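Local atomic coordinates of amino Transferase (PDB entry 3ELE), a protein that probably catalyses pyridoxal-5'-phosphate-dependent transfer of amino groups, as a bacterial member of the class I and II aminotransferases. Residues A[216-219]-A[220-223]; A[242-246]-A[247-251]; A[235-238]-A[239-242]; A[88-92]-A[93-97]. All blocks are in the same frame, centred on the assembly; numbering follows the deposited sequence.

Contact 1. Residues A[216-219]-A[220-223]. With PLP (pyridoxal-5'-phosphate), chain E.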
loop_
_atom_site.group_PDB
_atom_site.type_symbol
_atom_site.label_atom_id
_atom_site.label_comp_id
_atom_site.label_asym_id
_atom_site.label_seq_id
_atom_site.Cartn_x
_atom_site.Cartn_y
_atom_site.Cartn_z
ATOM N N ALA A 216 -13.601 8.576 10.770
ATOM C CA ALA A 216 -13.696 9.878 10.131
ATOM C C ALA A 216 -12.810 9.942 8.899
ATOM O O ALA A 216 -11.586 10.023 9.023
ATOM C CB ALA A 216 -13.304 11.002 11.128
ATOM N N ASP A 217 -13.445 9.960 7.722
ATOM C CA ASP A 217 -12.776 10.007 6.416
ATOM C C ASP A 217 -12.652 11.476 6.051
ATOM O O ASP A 217 -13.576 12.055 5.474
ATOM C CB ASP A 217 -13.615 9.229 5.386
ATOM C CG ASP A 217 -12.924 9.037 4.076
ATOM O OD1 ASP A 217 -11.698 9.211 4.008
ATOM O OD2 ASP A 217 -13.617 8.659 3.116
ATOM N N GLU A 218 -11.496 12.072 6.363
ATOM C CA GLU A 218 -11.284 13.538 6.249
ATOM C C GLU A 218 -10.397 14.134 5.152
ATOM O O GLU A 218 -9.859 15.231 5.358
ATOM C CB GLU A 218 -10.723 14.034 7.576
ATOM C CG GLU A 218 -11.576 13.720 8.771
ATOM C CD GLU A 218 -11.320 14.680 9.895
ATOM O OE1 GLU A 218 -10.156 15.124 10.061
ATOM O OE2 GLU A 218 -12.292 15.023 10.591
ATOM N N PRO A 219 -10.298 13.498 3.961
ATOM C CA PRO A 219 -9.376 14.093 2.970
ATOM C C PRO A 219 -9.780 15.473 2.415
ATOM O O PRO A 219 -8.889 16.184 1.921
ATOM C CB PRO A 219 -9.297 13.028 1.863
ATOM C CG PRO A 219 -10.629 12.347 1.898
ATOM C CD PRO A 219 -10.996 12.323 3.399
ATOM N N TYR A 220 -11.070 15.850 2.510
ATOM C CA TYR A 220 -11.570 17.179 2.061
ATOM C C TYR A 220 -11.601 18.236 3.177
ATOM O O TYR A 220 -12.116 19.341 2.941
ATOM C CB TYR A 220 -12.992 17.064 1.454
ATOM C CG TYR A 220 -13.057 16.103 0.304
ATOM C CD1 TYR A 220 -12.580 16.473 -0.932
ATOM C CD2 TYR A 220 -13.553 14.804 0.459
ATOM C CE1 TYR A 220 -12.603 15.600 -2.002
ATOM C CE2 TYR A 220 -13.573 13.907 -0.625
ATOM C CZ TYR A 220 -13.078 14.328 -1.850
ATOM O OH TYR A 220 -13.047 13.529 -2.958
ATOM N N ARG A 221 -11.063 17.919 4.370
ATOM C CA ARG A 221 -11.078 18.818 5.543
ATOM C C ARG A 221 -10.782 20.274 5.229
ATOM O O ARG A 221 -11.531 21.144 5.669
ATOM C CB ARG A 221 -10.146 18.298 6.671
ATOM C CG ARG A 221 -9.922 19.312 7.843
ATOM C CD ARG A 221 -9.283 18.683 9.058
ATOM N NE ARG A 221 -10.297 18.007 9.855
ATOM C CZ ARG A 221 -11.125 18.612 10.703
ATOM N NH1 ARG A 221 -11.150 19.930 10.862
ATOM N NH2 ARG A 221 -11.990 17.888 11.371
ATOM N N GLU A 222 -9.720 20.533 4.453
ATOM C CA GLU A 222 -9.329 21.913 4.107
ATOM C C GLU A 222 -10.056 22.472 2.875
ATOM O O GLU A 222 -9.940 23.666 2.612
ATOM C CB GLU A 222 -7.816 22.073 3.944
ATOM C CG GLU A 222 -6.997 21.773 5.209
ATOM C CD GLU A 222 -6.863 20.302 5.520
ATOM O OE1 GLU A 222 -6.867 19.482 4.562
ATOM O OE2 GLU A 222 -6.765 19.967 6.728
ATOM N N ILE A 223 -10.771 21.619 2.123
ATOM C CA ILE A 223 -11.576 22.034 0.970
ATOM C C ILE A 223 -12.964 22.362 1.522
ATOM O O ILE A 223 -13.902 21.581 1.417
ATOM C CB ILE A 223 -11.610 20.972 -0.180
ATOM C CG1 ILE A 223 -10.163 20.596 -0.584
ATOM C CG2 ILE A 223 -12.447 21.494 -1.383
ATOM C CD1 ILE A 223 -9.987 20.133 -2.030
HETATM N N1 PLP E . -12.486 9.215 0.747
HETATM C C2 PLP E . -13.288 9.974 -0.108
HETATM C C2A PLP E . -14.635 10.421 0.360
HETATM C C3 PLP E . -12.818 10.339 -1.387
HETATM O O3 PLP E . -13.593 11.101 -2.227
HETATM C C4 PLP E . -11.547 9.904 -1.830
HETATM C C4A PLP E . -11.313 9.948 -3.329
HETATM O O4A PLP E . -11.671 9.005 -4.036
HETATM C C5 PLP E . -10.746 9.131 -0.935
HETATM C C6 PLP E . -11.229 8.788 0.352
HETATM C C5A PLP E . -9.385 8.585 -1.315
HETATM O O4P PLP E . -8.330 9.433 -0.984
HETATM P P PLP E . -6.834 8.879 -1.217
HETATM O O1P PLP E . -5.921 9.423 -0.157
HETATM O O2P PLP E . -6.320 9.399 -2.529
HETATM O O3P PLP E . -6.778 7.387 -1.212
HETATM O O HOH W 1 -13.339 14.736 3.963
HETATM O O HOH W 2 -8.346 18.789 2.327
#

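Contact 2. Residues A[242-246]-A[247-251]. With PLP (pyridoxal-5'-phosphate), chain E.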
loop_
_atom_site.group_PDB
_atom_site.type_symbol
_atom_site.label_atom_id
_atom_site.label_comp_id
_atom_site.label_asym_id
_atom_site.label_seq_id
_atom_site.Cartn_x
_atom_site.Cartn_y
_atom_site.Cartn_z
ATOM N N VAL A 242 -9.283 8.770 12.922
ATOM C CA VAL A 242 -9.277 9.758 11.834
ATOM C C VAL A 242 -8.384 9.244 10.717
ATOM O O VAL A 242 -7.269 8.814 10.978
ATOM C CB VAL A 242 -8.835 11.165 12.297
ATOM C CG1 VAL A 242 -8.815 12.148 11.105
ATOM C CG2 VAL A 242 -9.771 11.677 13.427
ATOM N N CYS A 243 -8.923 9.255 9.493
ATOM C CA CYS A 243 -8.243 8.846 8.267
ATOM C C CYS A 243 -8.088 10.112 7.454
ATOM O O CYS A 243 -9.086 10.792 7.153
ATOM C CB CYS A 243 -9.072 7.820 7.485
ATOM S SG CYS A 243 -9.290 6.280 8.391
ATOM N N TYR A 244 -6.845 10.429 7.123
ATOM C CA TYR A 244 -6.524 11.608 6.379
ATOM C C TYR A 244 -5.512 11.274 5.279
ATOM O O TYR A 244 -4.859 10.234 5.318
ATOM C CB TYR A 244 -5.974 12.653 7.361
ATOM C CG TYR A 244 -5.686 13.978 6.703
ATOM C CD1 TYR A 244 -6.726 14.879 6.405
ATOM C CD2 TYR A 244 -4.385 14.305 6.288
ATOM C CE1 TYR A 244 -6.469 16.083 5.760
ATOM C CE2 TYR A 244 -4.117 15.512 5.640
ATOM C CZ TYR A 244 -5.154 16.400 5.385
ATOM O OH TYR A 244 -4.864 17.585 4.743
ATOM N N SER A 245 -5.467 12.120 4.261
ATOM C CA SER A 245 -4.444 12.053 3.237
ATOM C C SER A 245 -4.219 13.443 2.658
ATOM O O SER A 245 -5.062 14.328 2.808
ATOM C CB SER A 245 -4.796 11.054 2.141
ATOM O OG SER A 245 -5.719 11.582 1.208
ATOM N N TYR A 246 -3.078 13.605 1.992
ATOM C CA TYR A 246 -2.689 14.861 1.337
ATOM C C TYR A 246 -3.072 14.895 -0.151
ATOM O O TYR A 246 -2.589 15.748 -0.892
ATOM C CB TYR A 246 -1.190 15.123 1.570
ATOM C CG TYR A 246 -0.878 15.293 3.039
ATOM C CD1 TYR A 246 -0.600 14.181 3.843
ATOM C CD2 TYR A 246 -0.908 16.553 3.648
ATOM C CE1 TYR A 246 -0.340 14.315 5.205
ATOM C CE2 TYR A 246 -0.634 16.700 5.041
ATOM C CZ TYR A 246 -0.360 15.571 5.801
ATOM O OH TYR A 246 -0.090 15.652 7.153
ATOM N N SER A 247 -3.981 13.993 -0.566
ATOM C CA SER A 247 -4.432 13.883 -1.950
ATOM C C SER A 247 -5.151 15.143 -2.444
ATOM O O SER A 247 -4.950 15.543 -3.585
ATOM C CB SER A 247 -5.315 12.641 -2.141
ATOM O OG SER A 247 -4.614 11.439 -1.777
ATOM N N LYS A 248 -5.952 15.772 -1.584
ATOM C CA LYS A 248 -6.706 16.996 -1.942
ATOM C C LYS A 248 -6.085 18.292 -1.444
ATOM O O LYS A 248 -6.057 19.301 -2.176
ATOM C CB LYS A 248 -8.150 16.898 -1.447
ATOM C CG LYS A 248 -9.031 16.000 -2.287
ATOM C CD LYS A 248 -8.905 14.536 -1.965
ATOM C CE LYS A 248 -9.481 13.658 -3.065
ATOM N NZ LYS A 248 -9.290 12.227 -2.727
ATOM N N SER A 249 -5.607 18.264 -0.200
ATOM C CA SER A 249 -5.006 19.425 0.458
ATOM C C SER A 249 -3.745 19.908 -0.262
ATOM O O SER A 249 -3.605 21.087 -0.504
ATOM C CB SER A 249 -4.735 19.128 1.943
ATOM O OG SER A 249 -3.742 18.146 2.098
ATOM N N LEU A 250 -2.879 18.972 -0.650
ATOM C CA LEU A 250 -1.646 19.249 -1.395
ATOM C C LEU A 250 -1.699 18.843 -2.887
ATOM O O LEU A 250 -0.708 19.029 -3.589
ATOM C CB LEU A 250 -0.455 18.561 -0.697
ATOM C CG LEU A 250 -0.007 19.114 0.657
ATOM C CD1 LEU A 250 1.052 18.184 1.278
ATOM C CD2 LEU A 250 0.528 20.559 0.526
ATOM N N SER A 251 -2.830 18.312 -3.369
ATOM C CA SER A 251 -2.961 17.849 -4.769
ATOM C C SER A 251 -1.931 16.766 -5.139
ATOM O O SER A 251 -1.344 16.781 -6.240
ATOM C CB SER A 251 -2.957 19.021 -5.775
ATOM O OG SER A 251 -4.114 19.799 -5.621
HETATM N N1 PLP E . -12.486 9.215 0.747
HETATM C C2 PLP E . -13.288 9.974 -0.108
HETATM C C2A PLP E . -14.635 10.421 0.360
HETATM C C3 PLP E . -12.818 10.339 -1.387
HETATM O O3 PLP E . -13.593 11.101 -2.227
HETATM C C4 PLP E . -11.547 9.904 -1.830
HETATM C C4A PLP E . -11.313 9.948 -3.329
HETATM O O4A PLP E . -11.671 9.005 -4.036
HETATM C C5 PLP E . -10.746 9.131 -0.935
HETATM C C6 PLP E . -11.229 8.788 0.352
HETATM C C5A PLP E . -9.385 8.585 -1.315
HETATM O O4P PLP E . -8.330 9.433 -0.984
HETATM P P PLP E . -6.834 8.879 -1.217
HETATM O O1P PLP E . -5.921 9.423 -0.157
HETATM O O2P PLP E . -6.320 9.399 -2.529
HETATM O O3P PLP E . -6.778 7.387 -1.212
HETATM O O HOH W 3 -6.327 15.883 1.299
#

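Contact 3. Residues A[235-238]-A[239-242]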
loop_
_atom_site.group_PDB
_atom_site.type_symbol
_atom_site.label_atom_id
_atom_site.label_comp_id
_atom_site.label_asym_id
_atom_site.label_seq_id
_atom_site.Cartn_x
_atom_site.Cartn_y
_atom_site.Cartn_z
ATOM N N LYS A 235 -12.419 15.444 19.577
ATOM C CA LYS A 235 -12.787 16.286 20.709
ATOM C C LYS A 235 -14.199 16.056 21.228
ATOM O O LYS A 235 -14.491 16.453 22.356
ATOM C CB LYS A 235 -12.649 17.763 20.350
ATOM C CG LYS A 235 -11.247 18.147 19.901
ATOM C CD LYS A 235 -10.922 19.625 20.235
ATOM C CE LYS A 235 -11.869 20.605 19.598
ATOM N NZ LYS A 235 -11.401 22.013 19.793
ATOM N N TYR A 236 -15.061 15.472 20.391
ATOM C CA TYR A 236 -16.478 15.217 20.700
ATOM C C TYR A 236 -16.801 13.763 21.060
ATOM O O TYR A 236 -17.778 13.498 21.765
ATOM C CB TYR A 236 -17.319 15.651 19.486
ATOM C CG TYR A 236 -17.203 17.134 19.185
ATOM C CD1 TYR A 236 -16.184 17.626 18.351
ATOM C CD2 TYR A 236 -18.102 18.058 19.753
ATOM C CE1 TYR A 236 -16.059 19.000 18.080
ATOM C CE2 TYR A 236 -17.982 19.437 19.496
ATOM C CZ TYR A 236 -16.963 19.896 18.657
ATOM O OH TYR A 236 -16.840 21.239 18.413
ATOM N N TYR A 237 -16.004 12.828 20.537
ATOM C CA TYR A 237 -16.204 11.420 20.734
ATOM C C TYR A 237 -14.845 10.745 20.977
ATOM O O TYR A 237 -13.912 10.885 20.180
ATOM C CB TYR A 237 -16.923 10.846 19.504
ATOM C CG TYR A 237 -17.451 9.445 19.716
ATOM C CD1 TYR A 237 -18.499 9.212 20.609
ATOM C CD2 TYR A 237 -16.935 8.358 19.011
ATOM C CE1 TYR A 237 -19.007 7.924 20.825
ATOM C CE2 TYR A 237 -17.441 7.052 19.230
ATOM C CZ TYR A 237 -18.475 6.849 20.130
ATOM O OH TYR A 237 -18.976 5.590 20.352
ATOM N N ASP A 238 -14.746 10.024 22.087
ATOM C CA ASP A 238 -13.487 9.391 22.488
ATOM C C ASP A 238 -12.999 8.339 21.487
ATOM O O ASP A 238 -11.882 8.449 20.980
ATOM C CB ASP A 238 -13.606 8.815 23.905
ATOM C CG ASP A 238 -13.588 9.882 24.991
ATOM O OD1 ASP A 238 -13.253 11.064 24.738
ATOM O OD2 ASP A 238 -13.892 9.515 26.129
ATOM N N ASN A 239 -13.871 7.390 21.159
ATOM C CA ASN A 239 -13.567 6.299 20.201
ATOM C C ASN A 239 -13.720 6.746 18.744
ATOM O O ASN A 239 -14.620 6.351 18.037
ATOM C CB ASN A 239 -14.405 5.052 20.538
ATOM C CG ASN A 239 -13.996 4.423 21.860
ATOM O OD1 ASN A 239 -12.828 4.142 22.074
ATOM N ND2 ASN A 239 -14.958 4.188 22.739
ATOM N N THR A 240 -12.783 7.576 18.309
ATOM C CA THR A 240 -12.753 8.112 16.958
ATOM C C THR A 240 -11.395 7.803 16.369
ATOM O O THR A 240 -10.375 8.040 17.026
ATOM C CB THR A 240 -12.938 9.625 16.984
ATOM O OG1 THR A 240 -14.185 9.937 17.598
ATOM C CG2 THR A 240 -12.855 10.286 15.546
ATOM N N LEU A 241 -11.408 7.251 15.155
ATOM C CA LEU A 241 -10.228 7.013 14.332
ATOM C C LEU A 241 -10.347 8.005 13.195
ATOM O O LEU A 241 -11.421 8.103 12.604
ATOM C CB LEU A 241 -10.212 5.583 13.787
ATOM C CG LEU A 241 -9.942 4.491 14.824
ATOM C CD1 LEU A 241 -10.349 3.105 14.309
ATOM C CD2 LEU A 241 -8.461 4.539 15.240
ATOM N N VAL A 242 -9.283 8.770 12.922
ATOM C CA VAL A 242 -9.277 9.758 11.834
ATOM C C VAL A 242 -8.384 9.244 10.717
ATOM O O VAL A 242 -7.269 8.814 10.978
ATOM C CB VAL A 242 -8.835 11.165 12.297
ATOM C CG1 VAL A 242 -8.815 12.148 11.105
ATOM C CG2 VAL A 242 -9.771 11.677 13.427
HETATM O O HOH W 4 -17.707 4.710 22.615
#

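Contact 4. Residues A[88-92]-A[93-97]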
loop_
_atom_site.group_PDB
_atom_site.type_symbol
_atom_site.label_atom_id
_atom_site.label_comp_id
_atom_site.label_asym_id
_atom_site.label_seq_id
_atom_site.Cartn_x
_atom_site.Cartn_y
_atom_site.Cartn_z
ATOM N N PHE A 88 1.017 20.264 14.601
ATOM C CA PHE A 88 0.147 21.047 13.712
ATOM C C PHE A 88 -1.332 20.902 14.119
ATOM O O PHE A 88 -2.059 21.887 14.131
ATOM C CB PHE A 88 0.327 20.655 12.226
ATOM C CG PHE A 88 -0.749 21.219 11.318
ATOM C CD1 PHE A 88 -0.734 22.564 10.954
ATOM C CD2 PHE A 88 -1.809 20.421 10.894
ATOM C CE1 PHE A 88 -1.759 23.110 10.158
ATOM C CE2 PHE A 88 -2.837 20.948 10.098
ATOM C CZ PHE A 88 -2.817 22.288 9.730
ATOM N N LEU A 89 -1.765 19.668 14.381
ATOM C CA LEU A 89 -3.154 19.367 14.800
ATOM C C LEU A 89 -3.495 20.006 16.159
ATOM O O LEU A 89 -4.581 20.551 16.323
ATOM C CB LEU A 89 -3.416 17.849 14.836
ATOM C CG LEU A 89 -3.402 17.074 13.507
ATOM C CD1 LEU A 89 -3.544 15.530 13.747
ATOM C CD2 LEU A 89 -4.467 17.593 12.540
ATOM N N ASN A 90 -2.554 19.942 17.106
ATOM C CA ASN A 90 -2.720 20.578 18.429
ATOM C C ASN A 90 -2.831 22.114 18.313
ATOM O O ASN A 90 -3.699 22.707 18.920
ATOM C CB ASN A 90 -1.592 20.165 19.389
ATOM C CG ASN A 90 -1.543 18.659 19.630
ATOM O OD1 ASN A 90 -2.464 17.920 19.259
ATOM N ND2 ASN A 90 -0.440 18.186 20.208
ATOM N N ASN A 91 -1.970 22.733 17.504
ATOM C CA ASN A 91 -2.016 24.179 17.273
ATOM C C ASN A 91 -3.266 24.663 16.531
ATOM O O ASN A 91 -3.687 25.812 16.740
ATOM C CB ASN A 91 -0.757 24.682 16.550
ATOM C CG ASN A 91 0.516 24.622 17.424
ATOM O OD1 ASN A 91 0.468 24.782 18.657
ATOM N ND2 ASN A 91 1.674 24.435 16.767
ATOM N N THR A 92 -3.858 23.803 15.696
ATOM C CA THR A 92 -5.053 24.143 14.901
ATOM C C THR A 92 -6.383 23.832 15.625
ATOM O O THR A 92 -7.339 24.610 15.528
ATOM C CB THR A 92 -5.047 23.366 13.550
ATOM O OG1 THR A 92 -3.751 23.468 12.948
ATOM C CG2 THR A 92 -6.121 23.887 12.589
ATOM N N HIS A 93 -6.428 22.705 16.336
ATOM C CA HIS A 93 -7.649 22.207 16.991
ATOM C C HIS A 93 -7.688 22.218 18.518
ATOM O O HIS A 93 -8.771 22.021 19.113
ATOM C CB HIS A 93 -7.916 20.794 16.482
ATOM C CG HIS A 93 -7.992 20.718 14.993
ATOM N ND1 HIS A 93 -9.038 21.264 14.278
ATOM C CD2 HIS A 93 -7.140 20.195 14.083
ATOM C CE1 HIS A 93 -8.824 21.073 12.988
ATOM N NE2 HIS A 93 -7.684 20.420 12.845
ATOM N N GLY A 94 -6.552 22.474 19.162
ATOM C CA GLY A 94 -6.490 22.463 20.621
ATOM C C GLY A 94 -6.490 21.085 21.247
ATOM O O GLY A 94 -6.781 20.931 22.429
ATOM N N THR A 95 -6.115 20.094 20.441
ATOM C CA THR A 95 -5.955 18.717 20.840
ATOM C C THR A 95 -4.588 18.580 21.569
ATOM O O THR A 95 -3.841 19.576 21.700
ATOM C CB THR A 95 -6.074 17.793 19.601
ATOM O OG1 THR A 95 -5.214 18.275 18.553
ATOM C CG2 THR A 95 -7.485 17.791 19.103
ATOM N N HIS A 96 -4.288 17.366 22.051
ATOM C CA HIS A 96 -3.050 17.073 22.813
ATOM C C HIS A 96 -2.367 15.782 22.332
ATOM O O HIS A 96 -1.876 14.974 23.142
ATOM C CB HIS A 96 -3.358 17.010 24.331
ATOM C CG HIS A 96 -4.447 16.044 24.680
ATOM N ND1 HIS A 96 -5.776 16.406 24.686
ATOM C CD2 HIS A 96 -4.411 14.724 24.988
ATOM C CE1 HIS A 96 -6.513 15.353 25.002
ATOM N NE2 HIS A 96 -5.708 14.319 25.180
ATOM N N PHE A 97 -2.302 15.619 21.007
ATOM C CA PHE A 97 -1.664 14.447 20.408
ATOM C C PHE A 97 -0.136 14.543 20.492
ATOM O O PHE A 97 0.432 15.626 20.636
ATOM C CB PHE A 97 -2.021 14.288 18.913
ATOM C CG PHE A 97 -3.484 14.244 18.635
ATOM C CD1 PHE A 97 -4.267 13.234 19.180
ATOM C CD2 PHE A 97 -4.090 15.195 17.805
ATOM C CE1 PHE A 97 -5.615 13.181 18.936
ATOM C CE2 PHE A 97 -5.454 15.141 17.538
ATOM C CZ PHE A 97 -6.212 14.127 18.109
#

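Contact 1. Residues A[216-219]-A[220-223]
E218 and R221 stand at the two ends of a type I beta turn that follows strand 213-217 in this class I and II aminotransferase, their side chains running side by side in the same direction. R221 offers its guanidinium edge side-on: NE lies 2.9 Å from E218 OE1 and NH2 3.0 Å from E218 OE2, a salt bridge made with two nitrogens. The grip is twisted, with the carboxylate and guanidinium planes 49° apart; OE2 is met on its syn side but tilted from the carboxylate plane, OE1 from above that plane. A bend at chi3 (-82°) turns the R221 head alongside E218, while R221 N donates to E218 O at 3.1 Å and closes the turn. Since NH1 and NH2 also bond the carbonyls of V230 and P231, a methionine in place of R221 would probably leave the buried E218 carboxylate without its countercharge and the 230-231 loop less firmly held. Between these ends, P219 and Y220 belong to the cofactor pocket. D217 OD2 lies 2.7 Å from PLP N1, consistent with the aspartate facing the pyridine nitrogen in fold-type I enzymes. PLP O3 lies at the Y220 ring edge, hydrogen-bonded to Y220 OH at 2.6 Å.

Contact 2. Residues A[242-246]-A[247-251]
Y244 and S249 meet through their hydroxyls, S249 OG donating to Y244 OH at 2.9 Å. The serine oxygen sits between its backbone N and carbonyl carbon (chi1 67°), which turns it to the tyrosine. Y244 OH is also hydrogen-bonded to E222 OE1, so a phenylalanine in place of Y244 would probably deprive both S249 and the E222 carboxylate of a partner. Among backbone bonds, L250 N reaches Y246 O at 3.2 Å, and a water accepts from S249 N while donating to S245 O. Phosphate contacts form a third group: S245 OG donates to O1P of PLP at 2.6 Å, and S247 OG lies 2.8 Å from PLP O2P with O1P almost as near, leaving the choice of acceptor unsettled. K248 NZ stands 3.1 Å from PLP C4A, too far for a covalent bond in this model but placed as expected of the Schiff-base lysine of this family. The apolar part is carried by Y246 and L250, which lie side by side, CD2 of the ring 3.5 Å from L250 CD1, while Y244 CE2 stands 3.6 Å above the centre of the Y246 ring. Residues 247-251 leave the end of strand 240-245, which runs between strands 213-217 and 258-261; C243 packs on helix 108-119, S245 on A108 of the same helix, and Y246 on Y259 of strand 258-261.

Contact 3. Residues A[235-238]-A[239-242]
D238 and T240 flank N239, the centre of an inverse gamma turn, and T240 N returns to D238 O at 3.0 Å in a weak hydrogen bond with an N-H...O angle of only 138°. A side-chain bond accompanies this kink: T240 OG1 donates to Y237 O at 2.8 Å, approaching from above the carbonyl plane, 51° out of it. The Y237 and T240 side chains cross obliquely, and the hydroxyl bonded to the Y237 carbonyl also meets the tyrosine ring, with OG1 3.5 Å from Y237 CD2, at the ring edge and close to its plane. The turn leads the chain into strand 240-245 of the central mixed sheet, where that strand pairs in parallel with strand 213-217; here N239 and L241 make backbone hydrogen bonds to I214. With CG of Y237 anti to its backbone nitrogen (chi1 -168°), the ring extends alongside N239, whose carbonyl O comes to 3.1 Å from Y237 CE2, again at the edge. N239 CB adds a looser contact with the same ring carbon, Y237 CE2, at 3.9 Å. Further out, one water links the two polar ends, donating to Y237 OH at 2.7 Å and accepting from N239 ND2 at 2.8 Å. Both ends have protein partners as well: Y237 OH is hydrogen-bonded to the I212 carbonyl, and N239 OD1 to Y267 N. The Y237 side chain packs against S198 and L201 of helix 191-208, whereas L241, farther along the strand, lies against C115 and L119 of helix 108-119.

Contact 4. Residues A[88-92]-A[93-97]
N90 and F97 are joined by two hydrogen bonds between the N90 carboxamide and the F97 backbone. N90 ND2 donates to F97 O at 2.7 Å, nearly straight at 160°, with the donor in the carbonyl plane on a lone pair and the acceptor in the plane of the N90 amide. In return F97 N donates to N90 OD1 at 2.9 Å. The same OD1 takes a second bond, from T95 OG1 at 2.9 Å, this one on a lone pair in the amide plane, so three bonds fix how the carboxamide is turned. With CG of N90 beside its backbone nitrogen and anti to the carbonyl carbon (chi1 -60°), the amide is carried across to the chain that departs through T95. The backbone closes the last turns: H93 N to L89 O at 2.8 Å, then G94 N to N90 O at 2.9 Å. This is the C-terminal end of helix 79-93, where G94, with its positive phi, is the first residue to leave helical geometry and turns the chain toward strand 102-105. On the outer side T92 OG1 donates to F88 O at 2.6 Å, while the methyl CG2 of T92 makes a CH-pi contact, 3.9 Å from the centroid of the H93 ring and 16° off the normal. The H93 ring also stacks with F232. On the inward side L89 CB touches the edge of the F97 ring at CD2, 4.0 Å away, and both L89 and F97 pack onto L261 of strand 258-261.

Overall arrangement
Contacts 1 and 2 follow neighbouring strands of one sheet into the cofactor site, their centres 7 Å apart: D217 and Y220 meet the ring nitrogen and O3 of PLP, 245-248 its phosphate and C4A. The strands are tied by a probable hydrogen bond from C243 N to A216 O (2.8 Å), and E222 of contact 1 reaches into contact 2. Contact 3 lies at the start of strand 240-245, sharing V242 with contact 2 though their centres are about 19 Å apart. Contact 4, centred about 16 Å from contact 1 and 17 Å from contact 2, touches contact 1, R221 NH1 lying 3.4 Å from H93 CE1, and contact 3, where K235 NZ probably hydrogen-bonds H93 O at 2.7 Å.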